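4-amino-4-deoxy-L-arabinose transferase or related glycosyltransferases of PMT family (Cupriavidus metallidurans, PDB 5EZM) probably transfers 4-amino-4-deoxy-L-arabinose from an undecaprenyl phosphate carrier to lipid A, as an integral membrane glycosyltransferase of the GT-C fold that binds zinc. Local coordinates at residues Val44-Val55 / Tyr447-Glu458. Numbering follows the deposited sequence.
Sequences VWFVSLDMRHLV and YLGFTVALLGHE. With MPG ([(Z)-octadec-9-enyl] (2R)-2,3-bis(oxidanyl)propanoate), chain B; MPG ([(Z)-octadec-9-enyl] (2R)-2,3-bis(oxidanyl)propanoate), chain C; MPG ([(Z)-octadec-9-enyl] (2R)-2,3-bis(oxidanyl)propanoate), chain N; MPG ([(Z)-octadec-9-enyl] (2R)-2,3-bis(oxidanyl)propanoate), chain X.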
ATOM      1  N   VAL A  44     -14.494  -4.234 -11.052  1.00 65.17           N
ATOM      2  CA  VAL A  44     -13.702  -3.010 -11.079  1.00 62.98           C
ATOM      3  C   VAL A  44     -12.501  -3.155 -10.157  1.00 64.37           C
ATOM      4  O   VAL A  44     -11.421  -2.621 -10.438  1.00 64.27           O
ATOM      5  CB  VAL A  44     -14.573  -1.792 -10.710  1.00 62.30           C
ATOM      6  CG1 VAL A  44     -13.716  -0.544 -10.500  1.00 58.55           C
ATOM      7  CG2 VAL A  44     -15.605  -1.540 -11.797  1.00 64.41           C
ATOM      8  N   TRP A  45     -12.658  -3.916  -9.072  1.00 64.86           N
ATOM      9  CA  TRP A  45     -11.587  -4.068  -8.095  1.00 62.54           C
ATOM     10  C   TRP A  45     -10.358  -4.722  -8.712  1.00 62.89           C
ATOM     11  O   TRP A  45      -9.225  -4.295  -8.456  1.00 62.81           O
ATOM     12  CB  TRP A  45     -12.096  -4.883  -6.908  1.00 60.88           C
ATOM     13  CG  TRP A  45     -11.161  -4.944  -5.745  1.00 57.54           C
ATOM     14  CD1 TRP A  45     -10.201  -5.885  -5.511  1.00 55.21           C
ATOM     15  CD2 TRP A  45     -11.109  -4.034  -4.641  1.00 56.99           C
ATOM     16  NE1 TRP A  45      -9.551  -5.613  -4.333  1.00 55.30           N
ATOM     17  CE2 TRP A  45     -10.089  -4.480  -3.781  1.00 55.64           C
ATOM     18  CE3 TRP A  45     -11.824  -2.882  -4.298  1.00 58.47           C
ATOM     19  CZ2 TRP A  45      -9.767  -3.816  -2.600  1.00 56.22           C
ATOM     20  CZ3 TRP A  45     -11.502  -2.224  -3.127  1.00 57.51           C
ATOM     21  CH2 TRP A  45     -10.484  -2.693  -2.291  1.00 56.45           C
ATOM     22  N   PHE A  46     -10.554  -5.749  -9.536  1.00 64.06           N
ATOM     23  CA  PHE A  46      -9.434  -6.511 -10.079  1.00 64.83           C
ATOM     24  C   PHE A  46      -8.966  -6.016 -11.440  1.00 64.69           C
ATOM     25  O   PHE A  46      -7.754  -5.946 -11.677  1.00 63.92           O
ATOM     26  CB  PHE A  46      -9.795  -7.998 -10.153  1.00 63.95           C
ATOM     27  CG  PHE A  46      -9.847  -8.659  -8.807  1.00 63.28           C
ATOM     28  CD1 PHE A  46      -8.685  -9.102  -8.194  1.00 62.07           C
ATOM     29  CD2 PHE A  46     -11.051  -8.811  -8.140  1.00 64.87           C
ATOM     30  CE1 PHE A  46      -8.724  -9.696  -6.947  1.00 62.38           C
ATOM     31  CE2 PHE A  46     -11.095  -9.406  -6.890  1.00 66.09           C
ATOM     32  CZ  PHE A  46      -9.930  -9.848  -6.295  1.00 64.41           C
ATOM     33  N   VAL A  47      -9.890  -5.661 -12.338  1.00 64.45           N
ATOM     34  CA  VAL A  47      -9.493  -5.146 -13.647  1.00 62.84           C
ATOM     35  C   VAL A  47      -8.597  -3.921 -13.487  1.00 63.26           C
ATOM     36  O   VAL A  47      -7.531  -3.824 -14.108  1.00 64.42           O
ATOM     37  CB  VAL A  47     -10.734  -4.835 -14.504  1.00 59.87           C
ATOM     38  CG1 VAL A  47     -10.344  -4.016 -15.730  1.00 59.75           C
ATOM     39  CG2 VAL A  47     -11.425  -6.127 -14.915  1.00 57.66           C
ATOM     40  N   SER A  48      -9.001  -2.986 -12.622  1.00 62.39           N
ATOM     41  CA  SER A  48      -8.208  -1.782 -12.389  1.00 62.42           C
ATOM     42  C   SER A  48      -6.802  -2.091 -11.890  1.00 63.38           C
ATOM     43  O   SER A  48      -5.927  -1.219 -11.961  1.00 64.48           O
ATOM     44  CB  SER A  48      -8.923  -0.868 -11.394  1.00 62.54           C
ATOM     45  OG  SER A  48      -9.245  -1.566 -10.204  1.00 63.26           O
ATOM     46  N   LEU A  49      -6.561  -3.306 -11.388  1.00 61.44           N
ATOM     47  CA  LEU A  49      -5.212  -3.669 -10.977  1.00 59.30           C
ATOM     48  C   LEU A  49      -4.244  -3.679 -12.154  1.00 61.45           C
ATOM     49  O   LEU A  49      -3.071  -3.322 -11.993  1.00 60.91           O
ATOM     50  CB  LEU A  49      -5.216  -5.040 -10.302  1.00 57.74           C
ATOM     51  CG  LEU A  49      -5.829  -5.150  -8.908  1.00 56.68           C
ATOM     52  CD1 LEU A  49      -5.762  -6.591  -8.434  1.00 55.35           C
ATOM     53  CD2 LEU A  49      -5.116  -4.226  -7.937  1.00 55.53           C
ATOM     54  N   ASP A  50      -4.709  -4.073 -13.338  1.00 63.93           N
ATOM     55  CA  ASP A  50      -3.840  -4.319 -14.484  1.00 65.90           C
ATOM     56  C   ASP A  50      -3.952  -3.219 -15.532  1.00 66.33           C
ATOM     57  O   ASP A  50      -3.928  -3.483 -16.735  1.00 67.11           O
ATOM     58  CB  ASP A  50      -4.151  -5.674 -15.111  1.00 70.50           C
ATOM     59  CG  ASP A  50      -3.029  -6.180 -15.994  1.00 76.23           C
ATOM     60  OD1 ASP A  50      -1.847  -5.948 -15.656  1.00 77.70           O
ATOM     61  OD2 ASP A  50      -3.332  -6.813 -17.028  1.00 79.95           O
ATOM     62  N   MET A  51      -4.077  -1.967 -15.092  1.00 66.78           N
ATOM     63  CA  MET A  51      -4.234  -0.862 -16.028  1.00 66.87           C
ATOM     64  C   MET A  51      -3.249   0.274 -15.774  1.00 66.21           C
ATOM     65  O   MET A  51      -3.387   1.346 -16.374  1.00 68.91           O
ATOM     66  CB  MET A  51      -5.677  -0.345 -16.000  1.00 65.23           C
ATOM     67  CG  MET A  51      -6.674  -1.398 -16.470  1.00 65.38           C
ATOM     68  SD  MET A  51      -8.229  -0.743 -17.096  1.00 68.08           S
ATOM     69  CE  MET A  51      -9.138  -0.495 -15.582  1.00 67.75           C
ATOM     70  N   ARG A  52      -2.252   0.064 -14.920  1.00 61.96           N
ATOM     71  CA  ARG A  52      -1.201   1.043 -14.698  1.00 59.58           C
ATOM     72  C   ARG A  52       0.143   0.333 -14.676  1.00 59.92           C
ATOM     73  O   ARG A  52       0.247  -0.794 -14.181  1.00 62.65           O
ATOM     74  CB  ARG A  52      -1.397   1.807 -13.381  1.00 57.64           C
ATOM     75  CG  ARG A  52      -2.737   2.507 -13.234  1.00 57.53           C
ATOM     76  CD  ARG A  52      -2.830   3.238 -11.900  1.00 58.54           C
ATOM     77  NE  ARG A  52      -2.687   2.338 -10.759  1.00 60.90           N
ATOM     78  CZ  ARG A  52      -1.572   2.197 -10.045  1.00 63.31           C
ATOM     79  NH1 ARG A  52      -0.491   2.904 -10.349  1.00 64.00           N
ATOM     80  NH2 ARG A  52      -1.536   1.349  -9.025  1.00 63.61           N
ATOM     81  N   HIS A  53       1.165   0.986 -15.217  1.00 56.54           N
ATOM     82  CA  HIS A  53       2.517   0.485 -15.040  1.00 53.67           C
ATOM     83  C   HIS A  53       2.968   0.710 -13.602  1.00 54.67           C
ATOM     84  O   HIS A  53       2.410   1.533 -12.870  1.00 55.72           O
ATOM     85  CB  HIS A  53       3.477   1.163 -16.014  1.00 52.70           C
ATOM     86  CG  HIS A  53       3.286   0.740 -17.435  1.00 53.19           C
ATOM     87  ND1 HIS A  53       2.520   1.457 -18.329  1.00 54.54           N
ATOM     88  CD2 HIS A  53       3.752  -0.332 -18.117  1.00 53.27           C
ATOM     89  CE1 HIS A  53       2.527   0.848 -19.501  1.00 54.38           C
ATOM     90  NE2 HIS A  53       3.267  -0.243 -19.398  1.00 54.53           N
ATOM     91  N   LEU A  54       3.992  -0.038 -13.197  1.00 55.67           N
ATOM     92  CA  LEU A  54       4.441  -0.007 -11.811  1.00 55.98           C
ATOM     93  C   LEU A  54       5.066   1.341 -11.477  1.00 57.07           C
ATOM     94  O   LEU A  54       5.903   1.857 -12.225  1.00 57.66           O
ATOM     95  CB  LEU A  54       5.440  -1.132 -11.548  1.00 54.67           C
ATOM     96  CG  LEU A  54       4.899  -2.556 -11.669  1.00 53.71           C
ATOM     97  CD1 LEU A  54       5.974  -3.560 -11.306  1.00 51.53           C
ATOM     98  CD2 LEU A  54       3.670  -2.741 -10.792  1.00 53.66           C
ATOM     99  N   VAL A  55       4.656   1.908 -10.348  1.00 56.86           N
ATOM    100  CA  VAL A  55       5.094   3.228  -9.914  1.00 56.74           C
ATOM    101  C   VAL A  55       6.164   3.041  -8.845  1.00 58.35           C
ATOM    102  O   VAL A  55       5.888   2.525  -7.756  1.00 59.63           O
ATOM    103  CB  VAL A  55       3.917   4.064  -9.394  1.00 52.13           C
ATOM    104  CG1 VAL A  55       4.413   5.339  -8.724  1.00 49.43           C
ATOM    105  CG2 VAL A  55       2.958   4.386 -10.534  1.00 50.84           C
ATOM    106  N   TYR A 447     -16.250   5.485  -5.206  1.00 63.16           N
ATOM    107  CA  TYR A 447     -15.237   4.472  -5.477  1.00 62.02           C
ATOM    108  C   TYR A 447     -14.832   4.479  -6.945  1.00 60.44           C
ATOM    109  O   TYR A 447     -13.639   4.454  -7.272  1.00 59.15           O
ATOM    110  CB  TYR A 447     -15.756   3.096  -5.063  1.00 64.10           C
ATOM    111  CG  TYR A 447     -14.946   1.947  -5.616  1.00 63.19           C
ATOM    112  CD1 TYR A 447     -13.640   1.731  -5.201  1.00 63.50           C
ATOM    113  CD2 TYR A 447     -15.491   1.075  -6.547  1.00 63.13           C
ATOM    114  CE1 TYR A 447     -12.899   0.683  -5.700  1.00 64.13           C
ATOM    115  CE2 TYR A 447     -14.759   0.021  -7.048  1.00 64.01           C
ATOM    116  CZ  TYR A 447     -13.465  -0.169  -6.621  1.00 66.08           C
ATOM    117  OH  TYR A 447     -12.728  -1.216  -7.121  1.00 70.48           O
ATOM    118  N   LEU A 448     -15.816   4.516  -7.848  1.00 59.44           N
ATOM    119  CA  LEU A 448     -15.491   4.614  -9.266  1.00 57.36           C
ATOM    120  C   LEU A 448     -14.732   5.901  -9.564  1.00 59.45           C
ATOM    121  O   LEU A 448     -13.823   5.916 -10.401  1.00 60.34           O
ATOM    122  CB  LEU A 448     -16.765   4.529 -10.107  1.00 57.37           C
ATOM    123  CG  LEU A 448     -17.544   3.211 -10.047  1.00 57.38           C
ATOM    124  CD1 LEU A 448     -18.773   3.267 -10.941  1.00 58.33           C
ATOM    125  CD2 LEU A 448     -16.659   2.034 -10.418  1.00 54.83           C
ATOM    126  N   GLY A 449     -15.080   6.988  -8.876  1.00 61.38           N
ATOM    127  CA  GLY A 449     -14.412   8.260  -9.063  1.00 62.09           C
ATOM    128  C   GLY A 449     -12.938   8.211  -8.724  1.00 63.33           C
ATOM    129  O   GLY A 449     -12.085   8.509  -9.567  1.00 65.43           O
ATOM    130  N   PHE A 450     -12.623   7.824  -7.487  1.00 61.40           N
ATOM    131  CA  PHE A 450     -11.224   7.737  -7.090  1.00 61.77           C
ATOM    132  C   PHE A 450     -10.486   6.660  -7.871  1.00 63.42           C
ATOM    133  O   PHE A 450      -9.272   6.774  -8.082  1.00 62.60           O
ATOM    134  CB  PHE A 450     -11.121   7.494  -5.587  1.00 60.79           C
ATOM    135  CG  PHE A 450     -11.497   8.691  -4.762  1.00 62.22           C
ATOM    136  CD1 PHE A 450     -10.624   9.760  -4.635  1.00 61.48           C
ATOM    137  CD2 PHE A 450     -12.725   8.755  -4.128  1.00 63.88           C
ATOM    138  CE1 PHE A 450     -10.965  10.866  -3.885  1.00 61.28           C
ATOM    139  CE2 PHE A 450     -13.070   9.861  -3.377  1.00 64.76           C
ATOM    140  CZ  PHE A 450     -12.187  10.918  -3.256  1.00 63.43           C
ATOM    141  N   THR A 451     -11.192   5.618  -8.315  1.00 64.18           N
ATOM    142  CA  THR A 451     -10.567   4.641  -9.201  1.00 63.55           C
ATOM    143  C   THR A 451     -10.129   5.301 -10.501  1.00 61.91           C
ATOM    144  O   THR A 451      -9.008   5.085 -10.974  1.00 63.00           O
ATOM    145  CB  THR A 451     -11.521   3.479  -9.476  1.00 65.55           C
ATOM    146  OG1 THR A 451     -11.722   2.726  -8.273  1.00 66.56           O
ATOM    147  CG2 THR A 451     -10.945   2.562 -10.548  1.00 65.69           C
ATOM    148  N   VAL A 452     -11.001   6.128 -11.087  1.00 60.23           N
ATOM    149  CA  VAL A 452     -10.617   6.867 -12.287  1.00 59.24           C
ATOM    150  C   VAL A 452      -9.444   7.790 -11.987  1.00 63.66           C
ATOM    151  O   VAL A 452      -8.520   7.927 -12.797  1.00 66.00           O
ATOM    152  CB  VAL A 452     -11.820   7.647 -12.851  1.00 54.40           C
ATOM    153  CG1 VAL A 452     -11.369   8.577 -13.970  1.00 52.16           C
ATOM    154  CG2 VAL A 452     -12.886   6.687 -13.353  1.00 52.90           C
ATOM    155  N   ALA A 453      -9.452   8.429 -10.814  1.00 63.14           N
ATOM    156  CA  ALA A 453      -8.340   9.302 -10.455  1.00 59.60           C
ATOM    157  C   ALA A 453      -7.032   8.528 -10.343  1.00 60.49           C
ATOM    158  O   ALA A 453      -5.964   9.069 -10.652  1.00 61.00           O
ATOM    159  CB  ALA A 453      -8.643  10.034  -9.149  1.00 56.18           C
ATOM    160  N   LEU A 454      -7.089   7.264  -9.916  1.00 60.10           N
ATOM    161  CA  LEU A 454      -5.868   6.471  -9.811  1.00 60.41           C
ATOM    162  C   LEU A 454      -5.408   5.985 -11.181  1.00 60.91           C
ATOM    163  O   LEU A 454      -4.221   6.080 -11.514  1.00 61.32           O
ATOM    164  CB  LEU A 454      -6.078   5.290  -8.860  1.00 58.54           C
ATOM    165  CG  LEU A 454      -4.855   4.394  -8.619  1.00 55.17           C
ATOM    166  CD1 LEU A 454      -3.636   5.222  -8.256  1.00 53.26           C
ATOM    167  CD2 LEU A 454      -5.136   3.351  -7.545  1.00 53.99           C
ATOM    168  N   LEU A 455      -6.335   5.463 -11.989  1.00 58.76           N
ATOM    169  CA  LEU A 455      -5.982   5.040 -13.340  1.00 58.53           C
ATOM    170  C   LEU A 455      -5.436   6.197 -14.165  1.00 60.09           C
ATOM    171  O   LEU A 455      -4.568   5.995 -15.021  1.00 60.93           O
ATOM    172  CB  LEU A 455      -7.198   4.428 -14.031  1.00 60.66           C
ATOM    173  CG  LEU A 455      -7.788   3.175 -13.385  1.00 63.78           C
ATOM    174  CD1 LEU A 455      -9.035   2.744 -14.131  1.00 65.18           C
ATOM    175  CD2 LEU A 455      -6.765   2.048 -13.346  1.00 64.81           C
ATOM    176  N   GLY A 456      -5.926   7.414 -13.923  1.00 60.17           N
ATOM    177  CA  GLY A 456      -5.401   8.565 -14.632  1.00 61.35           C
ATOM    178  C   GLY A 456      -3.939   8.826 -14.334  1.00 60.58           C
ATOM    179  O   GLY A 456      -3.218   9.373 -15.174  1.00 62.17           O
ATOM    180  N   HIS A 457      -3.477   8.436 -13.145  1.00 57.88           N
ATOM    181  CA  HIS A 457      -2.067   8.592 -12.810  1.00 56.89           C
ATOM    182  C   HIS A 457      -1.154   7.808 -13.744  1.00 56.00           C
ATOM    183  O   HIS A 457       0.054   8.062 -13.756  1.00 57.93           O
ATOM    184  CB  HIS A 457      -1.816   8.168 -11.362  1.00 55.44           C
ATOM    185  CG  HIS A 457      -0.420   8.435 -10.894  1.00 56.22           C
ATOM    186  ND1 HIS A 457       0.540   7.450 -10.811  1.00 56.32           N
ATOM    187  CD2 HIS A 457       0.184   9.582 -10.502  1.00 57.19           C
ATOM    188  CE1 HIS A 457       1.671   7.975 -10.377  1.00 56.19           C
ATOM    189  NE2 HIS A 457       1.484   9.269 -10.184  1.00 56.74           N
ATOM    190  N   GLU A 458      -1.698   6.869 -14.525  1.00 53.18           N
ATOM    191  CA  GLU A 458      -0.895   6.173 -15.524  1.00 53.45           C
ATOM    192  C   GLU A 458      -0.246   7.145 -16.504  1.00 55.10           C
ATOM    193  O   GLU A 458       0.845   6.869 -17.018  1.00 52.85           O
ATOM    194  CB  GLU A 458      -1.763   5.152 -16.267  1.00 52.59           C
ATOM    195  CG  GLU A 458      -1.192   4.629 -17.571  1.00 54.32           C
ATOM    196  CD  GLU A 458      -0.082   3.608 -17.384  1.00 58.20           C
ATOM    197  OE1 GLU A 458       0.494   3.522 -16.283  1.00 60.11           O
ATOM    198  OE2 GLU A 458       0.215   2.880 -18.352  1.00 61.38           O
TER
HETATM  199  C2  MPG B 641      -7.083  -7.109 -16.583  1.00 80.07           C
HETATM  200  C3  MPG B 641      -6.893  -8.461 -15.907  1.00 77.99           C
HETATM  201  C4  MPG B 641      -7.354  -8.466 -14.458  1.00 75.58           C
HETATM  202  C5  MPG B 641      -6.990  -9.786 -13.760  1.00 75.47           C
HETATM  203  C6  MPG B 641      -7.806 -10.047 -12.483  1.00 74.87           C
HETATM  204  C7  MPG B 641      -7.483 -11.426 -11.873  1.00 73.24           C
HETATM  205  C8  MPG B 641      -8.276 -11.710 -10.576  1.00 72.41           C
HETATM  206  C9  MPG B 641      -7.685 -12.892  -9.770  1.00 72.29           C
HETATM  207  C10 MPG B 641      -8.298 -13.001  -8.346  1.00 73.47           C
HETATM  208  C11 MPG B 641      -7.509 -13.965  -7.433  1.00 75.27           C
HETATM  209  C12 MPG B 641      -8.227 -14.222  -6.063  1.00 74.87           C
HETATM  210  C1  MPG B 641      -6.499  -7.074 -17.998  1.00 80.55           C
HETATM  211  C2  MPG C 622     -13.553   3.171 -14.872  1.00 77.73           C
HETATM  212  C3  MPG C 622     -12.915   1.894 -14.340  1.00 77.37           C
HETATM  213  C4  MPG C 622     -12.595   0.898 -15.445  1.00 76.30           C
HETATM  214  C5  MPG C 622     -12.709  -0.554 -14.957  1.00 76.15           C
HETATM  215  C6  MPG C 622     -13.059  -1.528 -16.093  1.00 76.77           C
HETATM  216  C1  MPG C 622     -14.747   3.621 -14.024  1.00 77.09           C
HETATM  217  C2  MPG N 613       0.149   8.639  -6.575  1.00 97.26           C
HETATM  218  C3  MPG N 613      -1.254   8.189  -6.961  1.00 96.45           C
HETATM  219  C4  MPG N 613      -2.287   9.285  -6.756  1.00 94.89           C
HETATM  220  C5  MPG N 613      -3.724   8.739  -6.779  1.00 93.99           C
HETATM  221  C6  MPG N 613      -4.734   9.767  -6.244  1.00 93.60           C
HETATM  222  C7  MPG N 613      -6.091   9.138  -5.880  1.00 91.84           C
HETATM  223  C8  MPG N 613      -6.977  10.113  -5.067  1.00 92.03           C
HETATM  224  C1  MPG N 613       1.180   7.515  -6.715  1.00 97.52           C
HETATM  225  C2  MPG X 623      -4.505   8.003 -20.987  1.00 77.75           C
HETATM  226  C3  MPG X 623      -3.760   7.057 -20.055  1.00 78.80           C
HETATM  227  C4  MPG X 623      -4.597   6.612 -18.864  1.00 79.65           C
HETATM  228  C5  MPG X 623      -6.094   6.482 -19.192  1.00 79.31           C
HETATM  229  C6  MPG X 623      -6.976   6.379 -17.936  1.00 78.31           C
HETATM  230  C7  MPG X 623      -8.392   5.860 -18.258  1.00 77.70           C
HETATM  231  C8  MPG X 623      -9.326   5.844 -17.024  1.00 77.69           C
HETATM  232  C1  MPG X 623      -3.549   8.860 -21.819  1.00 77.90           C
HETATM  233  O   HOH W   1      -0.050   5.035 -12.069  1.00 63.22           O
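With CG anti to the backbone N and a bend at chi2 (76°), Glu458 turns its carboxylate toward His53, whose ring is swung to meet it by CG lying anti to the carbonyl carbon. The pair closes one end of a contact between two helices of the GT-C fold predicted to span the membrane, 31-47 and 435-456, and the loop that follows the first. His53 is gripped twice. Its backbone N donates to Glu458 OE1 at 2.8 Å in a nearly straight bond. His53 ND1 donates to the syn lone pair of Glu458 OE2 at 2.7 Å, along a more bent path. Ring and carboxylate planes lie only 12° apart, although OE2 is tilted 24° out of the ring plane. Without this carboxylate, as with an alanine here, both His53 donors are likely to lose their acceptor and the imidazole to turn more freely.

Arg52 runs across Leu455 and Leu454, its NE 3.7 Å from Leu454 CG, while Leu454 CD1 sits over one guanidinium face. Arg52 NH2 is hydrogen-bonded to His156 O, and Arg52 NH1 donates a hydrogen bond to a water that also bonds His457 ND1.

Farther along, packing is apolar: Met51 CE meets Leu455 CD1 at 3.6 Å, and Val44 CG1 lies 3.7 Å from Tyr447 CE2. Lipid chains border this seam, one touching both Met51 and Leu455, as expected for a surface within the membrane. The side chains of Tyr447 and Trp45 cross at about a right angle, the phenol oxygen OH of Tyr447 coming 3.4 Å from Trp45 CE3.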